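PDB 2FNA: conserved hypothetical protein, which probably binds and hydrolyses ATP as an archaeal AAA+ ATPase of the P-loop NTPase class, and carries ADP and magnesium in this crystal. Local coordinates for residues Ser123-Leu128 with Leu158-Tyr163; Ser130-Ser135 with Lys169-Ile174; Asn55-Tyr60 with Asp137-Val142. One frame throughout, in Å; residues are numbered along the deposited sequence.

Contact 1: residues Ser123-Leu128 with Leu158-Tyr163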
loop_
_atom_site.group_PDB
_atom_site.type_symbol
_atom_site.label_atom_id
_atom_site.label_comp_id
_atom_site.label_asym_id
_atom_site.label_seq_id
_atom_site.Cartn_x
_atom_site.Cartn_y
_atom_site.Cartn_z
ATOM N N SER A 123 3.138 23.355 11.934
ATOM C CA SER A 123 1.695 23.224 11.762
ATOM C C SER A 123 1.415 22.666 10.369
ATOM O O SER A 123 1.467 23.399 9.360
ATOM C CB SER A 123 0.986 24.569 11.925
ATOM O OG SER A 123 -0.410 24.430 11.704
ATOM N N PHE A 124 1.119 21.373 10.324
ATOM C CA PHE A 124 0.774 20.700 9.074
ATOM C C PHE A 124 -0.452 21.377 8.448
ATOM O O PHE A 124 -0.475 21.567 7.236
ATOM C CB PHE A 124 0.558 19.199 9.310
ATOM C CG PHE A 124 0.560 18.352 8.040
ATOM C CD1 PHE A 124 1.654 18.358 7.167
ATOM C CD2 PHE A 124 -0.531 17.512 7.737
ATOM C CE1 PHE A 124 1.648 17.566 5.993
ATOM C CE2 PHE A 124 -0.544 16.727 6.570
ATOM C CZ PHE A 124 0.557 16.747 5.699
ATOM N N ALA A 125 -1.419 21.810 9.271
ATOM C CA ALA A 125 -2.632 22.474 8.770
ATOM C C ALA A 125 -2.340 23.818 8.070
ATOM O O ALA A 125 -2.944 24.121 7.018
ATOM C CB ALA A 125 -3.611 22.676 9.878
ATOM N N ASN A 126 -1.412 24.606 8.619
ATOM C CA ASN A 126 -0.995 25.876 7.971
ATOM C C ASN A 126 -0.184 25.631 6.712
ATOM O O ASN A 126 -0.243 26.407 5.752
ATOM C CB ASN A 126 -0.157 26.728 8.917
ATOM C CG ASN A 126 -0.985 27.427 9.983
ATOM O OD1 ASN A 126 -2.221 27.466 9.927
ATOM N ND2 ASN A 126 -0.296 27.999 10.966
ATOM N N LEU A 127 0.573 24.542 6.718
ATOM C CA LEU A 127 1.347 24.135 5.564
ATOM C C LEU A 127 0.426 23.816 4.377
ATOM O O LEU A 127 0.637 24.319 3.265
ATOM C CB LEU A 127 2.223 22.941 5.937
ATOM C CG LEU A 127 3.183 22.390 4.870
ATOM C CD1 LEU A 127 4.148 23.485 4.335
ATOM C CD2 LEU A 127 3.973 21.187 5.408
ATOM N N LEU A 128 -0.594 23.001 4.630
ATOM C CA LEU A 128 -1.582 22.604 3.617
ATOM C C LEU A 128 -2.327 23.820 3.097
ATOM O O LEU A 128 -2.596 23.947 1.892
ATOM C CB LEU A 128 -2.596 21.631 4.205
ATOM C CG LEU A 128 -2.115 20.252 4.676
ATOM C CD1 LEU A 128 -3.287 19.519 5.293
ATOM C CD2 LEU A 128 -1.543 19.465 3.543
ATOM N N LEU A 158 -4.065 13.882 12.514
ATOM C CA LEU A 158 -5.489 13.758 12.271
ATOM C C LEU A 158 -6.237 15.080 12.342
ATOM O O LEU A 158 -7.080 15.323 11.503
ATOM C CB LEU A 158 -6.130 12.700 13.182
ATOM C CG LEU A 158 -5.701 11.241 13.010
ATOM C CD1 LEU A 158 -6.453 10.306 13.982
ATOM C CD2 LEU A 158 -5.873 10.748 11.592
ATOM N N PRO A 159 -5.978 15.914 13.373
ATOM C CA PRO A 159 -6.692 17.191 13.419
ATOM C C PRO A 159 -6.444 18.061 12.180
ATOM O O PRO A 159 -7.355 18.697 11.692
ATOM C CB PRO A 159 -6.168 17.850 14.687
ATOM C CG PRO A 159 -5.658 16.728 15.521
ATOM C CD PRO A 159 -5.119 15.729 14.547
ATOM N N ALA A 160 -5.223 18.051 11.672
ATOM C CA ALA A 160 -4.884 18.752 10.428
ATOM C C ALA A 160 -5.601 18.169 9.200
ATOM O O ALA A 160 -6.103 18.892 8.357
ATOM C CB ALA A 160 -3.392 18.712 10.226
ATOM N N LEU A 161 -5.651 16.849 9.117
ATOM C CA LEU A 161 -6.401 16.189 8.042
ATOM C C LEU A 161 -7.870 16.545 8.069
ATOM O O LEU A 161 -8.466 16.730 7.013
ATOM C CB LEU A 161 -6.245 14.671 8.143
ATOM C CG LEU A 161 -4.837 14.149 7.894
ATOM C CD1 LEU A 161 -4.724 12.654 8.142
ATOM C CD2 LEU A 161 -4.419 14.497 6.471
ATOM N N ALA A 162 -8.450 16.624 9.280
ATOM C CA ALA A 162 -9.864 16.974 9.451
ATOM C C ALA A 162 -10.103 18.443 9.104
ATOM O O ALA A 162 -11.095 18.787 8.477
ATOM C CB ALA A 162 -10.309 16.706 10.882
ATOM N N TYR A 163 -9.186 19.302 9.518
ATOM C CA TYR A 163 -9.247 20.714 9.174
ATOM C C TYR A 163 -9.290 20.937 7.639
ATOM O O TYR A 163 -10.091 21.724 7.128
ATOM C CB TYR A 163 -8.086 21.491 9.823
ATOM C CG TYR A 163 -8.075 22.935 9.387
ATOM C CD1 TYR A 163 -8.983 23.827 9.919
ATOM C CD2 TYR A 163 -7.215 23.384 8.378
ATOM C CE1 TYR A 163 -9.029 25.141 9.506
ATOM C CE2 TYR A 163 -7.259 24.713 7.946
ATOM C CZ TYR A 163 -8.173 25.580 8.520
ATOM O OH TYR A 163 -8.262 26.900 8.134
#

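Contact 2: residues Ser130-Ser135 with Lys169-Ile174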
loop_
_atom_site.group_PDB
_atom_site.type_symbol
_atom_site.label_atom_id
_atom_site.label_comp_id
_atom_site.label_asym_id
_atom_site.label_seq_id
_atom_site.Cartn_x
_atom_site.Cartn_y
_atom_site.Cartn_z
ATOM N N SER A 130 -1.230 26.751 2.881
ATOM C CA SER A 130 -0.344 27.557 2.019
ATOM C C SER A 130 -0.194 26.972 0.614
ATOM O O SER A 130 0.027 27.708 -0.348
ATOM C CB SER A 130 1.035 27.702 2.652
ATOM O OG SER A 130 1.752 26.496 2.566
ATOM N N PHE A 131 -0.292 25.645 0.495
ATOM C CA PHE A 131 -0.359 24.996 -0.802
ATOM C C PHE A 131 -1.606 25.489 -1.499
ATOM O O PHE A 131 -1.566 25.843 -2.681
ATOM C CB PHE A 131 -0.475 23.477 -0.687
ATOM C CG PHE A 131 0.693 22.796 -0.030
ATOM C CD1 PHE A 131 1.925 23.406 0.104
ATOM C CD2 PHE A 131 0.545 21.488 0.438
ATOM C CE1 PHE A 131 2.985 22.734 0.711
ATOM C CE2 PHE A 131 1.610 20.815 1.034
ATOM C CZ PHE A 131 2.830 21.447 1.171
ATOM N N GLU A 132 -2.712 25.507 -0.751
ATOM C CA GLU A 132 -3.999 25.983 -1.266
ATOM C C GLU A 132 -3.942 27.455 -1.646
ATOM O O GLU A 132 -4.482 27.828 -2.681
ATOM C CB GLU A 132 -5.147 25.679 -0.278
ATOM C CG GLU A 132 -6.396 26.531 -0.490
ATOM C CD GLU A 132 -7.682 25.902 -0.007
ATOM O OE1 GLU A 132 -7.783 24.662 -0.022
ATOM O OE2 GLU A 132 -8.613 26.669 0.340
ATOM N N GLN A 133 -3.279 28.288 -0.840
ATOM C CA GLN A 133 -3.073 29.707 -1.205
ATOM C C GLN A 133 -2.288 29.897 -2.507
ATOM O O GLN A 133 -2.557 30.827 -3.273
ATOM C CB GLN A 133 -2.355 30.485 -0.089
ATOM C CG GLN A 133 -3.248 31.472 0.667
ATOM C CD GLN A 133 -4.079 30.821 1.781
ATOM O OE1 GLN A 133 -4.128 31.330 2.907
ATOM N NE2 GLN A 133 -4.736 29.696 1.470
ATOM N N ALA A 134 -1.322 29.011 -2.739
ATOM C CA ALA A 134 -0.399 29.106 -3.862
ATOM C C ALA A 134 -0.945 28.518 -5.194
ATOM O O ALA A 134 -0.299 28.635 -6.239
ATOM C CB ALA A 134 0.921 28.423 -3.485
ATOM N N SER A 135 -2.127 27.907 -5.154
ATOM C CA SER A 135 -2.630 27.116 -6.272
ATOM C C SER A 135 -4.056 27.550 -6.617
ATOM O O SER A 135 -4.892 27.694 -5.729
ATOM C CB SER A 135 -2.602 25.623 -5.903
ATOM O OG SER A 135 -2.638 24.794 -7.055
ATOM N N LYS A 169 -10.684 23.347 0.497
ATOM C CA LYS A 169 -11.470 22.803 -0.613
ATOM C C LYS A 169 -10.666 22.523 -1.860
ATOM O O LYS A 169 -11.160 21.842 -2.747
ATOM C CB LYS A 169 -12.643 23.729 -0.954
ATOM C CG LYS A 169 -13.579 24.048 0.248
ATOM C CD LYS A 169 -14.412 22.836 0.731
ATOM C CE LYS A 169 -14.868 23.032 2.181
ATOM N NZ LYS A 169 -16.155 22.333 2.509
ATOM N N ARG A 170 -9.437 23.034 -1.926
ATOM C CA ARG A 170 -8.500 22.682 -3.007
ATOM C C ARG A 170 -7.422 21.690 -2.594
ATOM O O ARG A 170 -6.472 21.504 -3.334
ATOM C CB ARG A 170 -7.825 23.930 -3.597
ATOM C CG ARG A 170 -8.782 24.769 -4.441
ATOM C CD ARG A 170 -8.068 25.810 -5.278
ATOM N NE ARG A 170 -7.420 26.834 -4.462
ATOM C CZ ARG A 170 -8.066 27.796 -3.806
ATOM N NH1 ARG A 170 -9.398 27.884 -3.839
ATOM N NH2 ARG A 170 -7.376 28.682 -3.096
ATOM N N ILE A 171 -7.557 21.070 -1.430
ATOM C CA ILE A 171 -6.613 20.033 -0.982
ATOM C C ILE A 171 -7.344 18.705 -1.078
ATOM O O ILE A 171 -8.417 18.539 -0.478
ATOM C CB ILE A 171 -6.071 20.272 0.477
ATOM C CG1 ILE A 171 -5.238 21.559 0.599
ATOM C CG2 ILE A 171 -5.250 19.074 0.978
ATOM C CD1 ILE A 171 -3.912 21.543 -0.069
ATOM N N LYS A 172 -6.795 17.799 -1.896
ATOM C CA LYS A 172 -7.353 16.474 -2.131
ATOM C C LYS A 172 -6.335 15.403 -1.780
ATOM O O LYS A 172 -5.275 15.334 -2.397
ATOM C CB LYS A 172 -7.744 16.326 -3.594
ATOM C CG LYS A 172 -8.660 17.383 -4.124
ATOM C CD LYS A 172 -10.006 17.342 -3.447
ATOM C CE LYS A 172 -10.958 18.441 -3.945
ATOM N NZ LYS A 172 -12.017 18.507 -2.927
ATOM N N PHE A 173 -6.639 14.577 -0.776
ATOM C CA PHE A 173 -5.738 13.527 -0.347
ATOM C C PHE A 173 -6.017 12.232 -1.060
ATOM O O PHE A 173 -7.196 11.839 -1.279
ATOM C CB PHE A 173 -5.903 13.232 1.145
ATOM C CG PHE A 173 -5.464 14.342 2.037
ATOM C CD1 PHE A 173 -4.150 14.391 2.499
ATOM C CD2 PHE A 173 -6.355 15.316 2.448
ATOM C CE1 PHE A 173 -3.727 15.425 3.308
ATOM C CE2 PHE A 173 -5.944 16.336 3.285
ATOM C CZ PHE A 173 -4.626 16.386 3.711
ATOM N N ILE A 174 -4.938 11.517 -1.359
ATOM C CA ILE A 174 -5.051 10.148 -1.783
ATOM C C ILE A 174 -4.224 9.315 -0.818
ATOM O O ILE A 174 -3.009 9.508 -0.704
ATOM C CB ILE A 174 -4.585 9.935 -3.266
ATOM C CG1 ILE A 174 -5.464 10.728 -4.223
ATOM C CG2 ILE A 174 -4.624 8.454 -3.644
ATOM C CD1 ILE A 174 -4.890 10.788 -5.621
#

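Contact 3: residues Asn55-Tyr60 with Asp137-Val142. With EDO (1,2-ethanediol), chain E.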
loop_
_atom_site.group_PDB
_atom_site.type_symbol
_atom_site.label_atom_id
_atom_site.label_comp_id
_atom_site.label_asym_id
_atom_site.label_seq_id
_atom_site.Cartn_x
_atom_site.Cartn_y
_atom_site.Cartn_z
ATOM N N ASN A 55 -2.773 16.017 -14.224
ATOM C CA ASN A 55 -1.949 17.211 -14.496
ATOM C C ASN A 55 -2.253 18.299 -13.456
ATOM O O ASN A 55 -2.481 19.485 -13.761
ATOM C CB ASN A 55 -2.214 17.714 -15.932
ATOM C CG ASN A 55 -1.191 18.723 -16.415
ATOM O OD1 ASN A 55 -0.038 18.677 -16.030
ATOM N ND2 ASN A 55 -1.626 19.654 -17.254
ATOM N N LEU A 56 -2.262 17.879 -12.203
ATOM C CA LEU A 56 -2.430 18.792 -11.080
ATOM C C LEU A 56 -1.177 18.729 -10.221
ATOM O O LEU A 56 -0.559 17.670 -10.116
ATOM C CB LEU A 56 -3.656 18.427 -10.226
ATOM C CG LEU A 56 -5.059 18.743 -10.771
ATOM C CD1 LEU A 56 -6.106 18.057 -9.896
ATOM C CD2 LEU A 56 -5.300 20.225 -10.857
ATOM N N PRO A 57 -0.835 19.851 -9.560
ATOM C CA PRO A 57 0.284 19.850 -8.639
ATOM C C PRO A 57 0.060 18.794 -7.561
ATOM O O PRO A 57 -1.080 18.494 -7.197
ATOM C CB PRO A 57 0.260 21.240 -8.017
ATOM C CG PRO A 57 -0.994 21.875 -8.456
ATOM C CD PRO A 57 -1.547 21.142 -9.599
ATOM N N TYR A 58 1.138 18.216 -7.072
ATOM C CA TYR A 58 1.017 17.169 -6.087
ATOM C C TYR A 58 2.289 17.041 -5.258
ATOM O O TYR A 58 3.380 17.526 -5.645
ATOM C CB TYR A 58 0.683 15.837 -6.765
ATOM C CG TYR A 58 1.815 15.267 -7.599
ATOM C CD1 TYR A 58 1.976 15.629 -8.947
ATOM C CD2 TYR A 58 2.735 14.384 -7.045
ATOM C CE1 TYR A 58 3.037 15.113 -9.726
ATOM C CE2 TYR A 58 3.805 13.870 -7.815
ATOM C CZ TYR A 58 3.935 14.231 -9.147
ATOM O OH TYR A 58 4.971 13.710 -9.878
ATOM N N ILE A 59 2.090 16.427 -4.091
ATOM C CA ILE A 59 3.117 16.028 -3.151
ATOM C C ILE A 59 2.963 14.511 -3.033
ATOM O O ILE A 59 1.878 14.032 -2.763
ATOM C CB ILE A 59 2.834 16.676 -1.761
ATOM C CG1 ILE A 59 3.195 18.168 -1.774
ATOM C CG2 ILE A 59 3.533 15.914 -0.622
ATOM C CD1 ILE A 59 4.658 18.463 -1.908
ATOM N N TYR A 60 4.027 13.757 -3.262
ATOM C CA TYR A 60 3.943 12.306 -3.199
ATOM C C TYR A 60 4.785 11.747 -2.076
ATOM O O TYR A 60 5.997 11.694 -2.197
ATOM C CB TYR A 60 4.407 11.707 -4.522
ATOM C CG TYR A 60 3.943 10.307 -4.750
ATOM C CD1 TYR A 60 4.409 9.248 -3.956
ATOM C CD2 TYR A 60 3.013 10.026 -5.750
ATOM C CE1 TYR A 60 3.963 7.960 -4.176
ATOM C CE2 TYR A 60 2.584 8.744 -5.983
ATOM C CZ TYR A 60 3.052 7.722 -5.188
ATOM O OH TYR A 60 2.627 6.438 -5.413
ATOM N N ASP A 137 -5.642 25.607 -8.702
ATOM C CA ASP A 137 -6.164 24.263 -8.950
ATOM C C ASP A 137 -6.083 23.399 -7.686
ATOM O O ASP A 137 -5.439 23.786 -6.715
ATOM C CB ASP A 137 -5.341 23.626 -10.074
ATOM C CG ASP A 137 -5.280 24.508 -11.333
ATOM O OD1 ASP A 137 -6.355 24.773 -11.904
ATOM O OD2 ASP A 137 -4.171 24.938 -11.734
ATOM N N ASN A 138 -6.755 22.248 -7.699
ATOM C CA ASN A 138 -6.611 21.249 -6.637
ATOM C C ASN A 138 -5.145 20.818 -6.521
ATOM O O ASN A 138 -4.445 20.692 -7.526
ATOM C CB ASN A 138 -7.459 19.990 -6.923
ATOM C CG ASN A 138 -8.945 20.205 -6.714
ATOM O OD1 ASN A 138 -9.359 21.186 -6.124
ATOM N ND2 ASN A 138 -9.749 19.271 -7.198
ATOM N N VAL A 139 -4.682 20.619 -5.291
ATOM C CA VAL A 139 -3.343 20.074 -5.046
ATOM C C VAL A 139 -3.580 18.736 -4.379
ATOM O O VAL A 139 -4.375 18.644 -3.458
ATOM C CB VAL A 139 -2.528 20.951 -4.091
ATOM C CG1 VAL A 139 -1.170 20.334 -3.822
ATOM C CG2 VAL A 139 -2.414 22.400 -4.641
ATOM N N ILE A 140 -2.888 17.720 -4.866
ATOM C CA ILE A 140 -3.079 16.367 -4.418
ATOM C C ILE A 140 -1.969 16.036 -3.456
ATOM O O ILE A 140 -0.784 16.294 -3.729
ATOM C CB ILE A 140 -3.089 15.402 -5.599
ATOM C CG1 ILE A 140 -4.192 15.823 -6.575
ATOM C CG2 ILE A 140 -3.227 13.952 -5.114
ATOM C CD1 ILE A 140 -4.183 15.087 -7.856
ATOM N N ILE A 141 -2.359 15.480 -2.320
ATOM C CA ILE A 141 -1.425 15.032 -1.319
ATOM C C ILE A 141 -1.551 13.521 -1.259
ATOM O O ILE A 141 -2.602 12.986 -0.871
ATOM C CB ILE A 141 -1.699 15.591 0.074
ATOM C CG1 ILE A 141 -1.907 17.101 0.046
ATOM C CG2 ILE A 141 -0.555 15.198 1.008
ATOM C CD1 ILE A 141 -0.671 17.923 -0.020
ATOM N N VAL A 142 -0.483 12.848 -1.674
ATOM C CA VAL A 142 -0.453 11.406 -1.716
ATOM C C VAL A 142 0.310 10.894 -0.536
ATOM O O VAL A 142 1.484 11.264 -0.318
ATOM C CB VAL A 142 0.209 10.886 -3.022
ATOM C CG1 VAL A 142 0.216 9.396 -3.070
ATOM C CG2 VAL A 142 -0.502 11.453 -4.238
HETATM C C1 EDO E . 5.242 17.225 -8.417
HETATM O O1 EDO E . 6.536 16.787 -7.985
HETATM C C2 EDO E . 5.038 18.702 -8.109
HETATM O O2 EDO E . 3.696 19.085 -8.464
#

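Contact 1: residues Ser123-Leu128 with Leu158-Tyr163
The Phe124 ring is met at its edge, near its own plane, by the methyl of Ala160 and by CD2 of Leu161, while one face carries CD2 of Leu128 from the next turn of its own helix. The Tyr163 ring approaches Ala125 CB obliquely, with CD2 of the tyrosine 4.0 Å from that methyl. These groups join two helices, 124-133 and 158-167, of the P-loop NTPase alpha/beta core. Both lean on strand 171-177: Leu128 and Leu161 touch Phe173, and Leu161 also reaches Met175. The segment axes come within 9.0 Å and run roughly the same way, with a signed crossing angle of -32°.

Alanines stand where the backbones draw nearest. Ala160 CB lies 3.8 Å from Ala125 N and also meets Ala125 CB, methyl against methyl, which lets the backbones come this near. Phe124 extends this patch: with CG anti to the backbone N, the torsion (chi1 -165°) brings the ring edge to Ala160, CD2 4.0 Å from Ala160 CB. From the following turn, Leu128 CD1 reaches the Ala160 carbonyl oxygen at 4.2 Å.

No hydrogen bond crosses between the segments. The polar end of Tyr163 nevertheless reaches helix 124-133, where its OH bonds to the Glu129 carboxylate just past Leu128. Helix 74-91 lies against Leu127, through Leu81 and Ile85, and its Leu81 also touches Phe124. Helix 124-133 begins with an N-cap: Ser123 OG accepts from Asn126 N at 3.2 Å.

Contact 2: residues Ser130-Ser135 with Lys169-Ile174
Glu132 and Arg170 bond reciprocally, the side chain of each to the backbone of the other. OE1 of Glu132 accepts the backbone N of Arg170 at 3.0 Å, met from above the carboxylate plane. In return Arg170 NH2 donates to the Glu132 carbonyl oxygen, also at 3.0 Å; that oxygen lies close to the guanidinium plane, although the nitrogen sits well above the carbonyl plane. Arg170 NE adds a weak bond to Ser135 O. A bend at chi3 (-66°) turns the guanidinium back to these carbonyl oxygens, and Glu132 CG packs over its face, 3.5 Å from NH2. Glu132 OE2 lies 4.2 Å from NH2, opposite charges without a salt bridge. With an alanine in place of Glu132, the Arg170 amide would probably lose its acceptor and the guanidinium the aliphatic group packed on its face.

Deeper in, Ile171 CD1 touches Phe131 CB at 4.0 Å and meets the phenyl ring at its edge; both residues also press on Ile141. Ser135 OG bonds to Asp137 O, tying down the turn after the helix, and the Arg170 backbone pairs with Val139. This is helix-on-sheet packing of the P-loop NTPase alpha/beta core, joining helix 124-133 to the start of strand 171-177.

Contact 3: residues Asn55-Tyr60 with Asp137-Val142
Strands 58-60 and 139-142 run parallel, their axes 4.7 Å apart at closest and 7° from alignment, with Pro57 O accepting Ile140 N, Ile140 O accepting Ile59 N at 2.9 Å, and Ile59 O accepting Val142 N. On the face bearing Tyr58, Tyr60, Ile140 and Val142, CG1 of Val142 sits over the centre of the Tyr60 ring in a CH-pi contact, 3.8 Å from the centroid and 11° off the normal. Tyr60 OH bonds to Asp144, which closes a run of hydrophobic residues as a Walker B aspartate does, consistent with a P-loop NTPase core; the tyrosine side chain is about 6 Å from magnesium. On the other face Ile141 CD1 reaches Ile59 CB at 4.1 Å.

Before the strands, Leu56 CD2 presses on Asp137 CB and, at 3.5 Å, on Asn138 O. Pro57 CD covers the same oxygen at 3.6 Å, leaving this carbonyl buried without a hydrogen-bond partner. Tyr58 CG lies between its backbone N and carbonyl carbon (chi1 69°), which folds the ring beside a 1,2-ethanediol, probably from the crystallisation liquor, whose C1 lies over one face. The diol O2 accepts Tyr58 N at 3.0 Å on the side of the strand turned from Ile140.

From the N terminus, segment 55-60 pairs with 137-142, so contact 3 closes a loop containing helices 74-91 and 124-133. Contact 1 opens inside that loop, at 123-128, and closes beyond it at 158-163; contact 2 opens at 130-135 and closes last, at 169-174. Each pair of contacts therefore crosses and none nests. Contacts 1 and 2 share helix 124-133, linking it first to helix 158-167 and then to strand 171-177, and they meet where Leu128 O packs against Ile171 CD1. Contacts 2 and 3 join in the sheet, where strand 139-144 lies between 58-62 and 171-177; Leu128 on Ile141 connects contact 1 to contact 3.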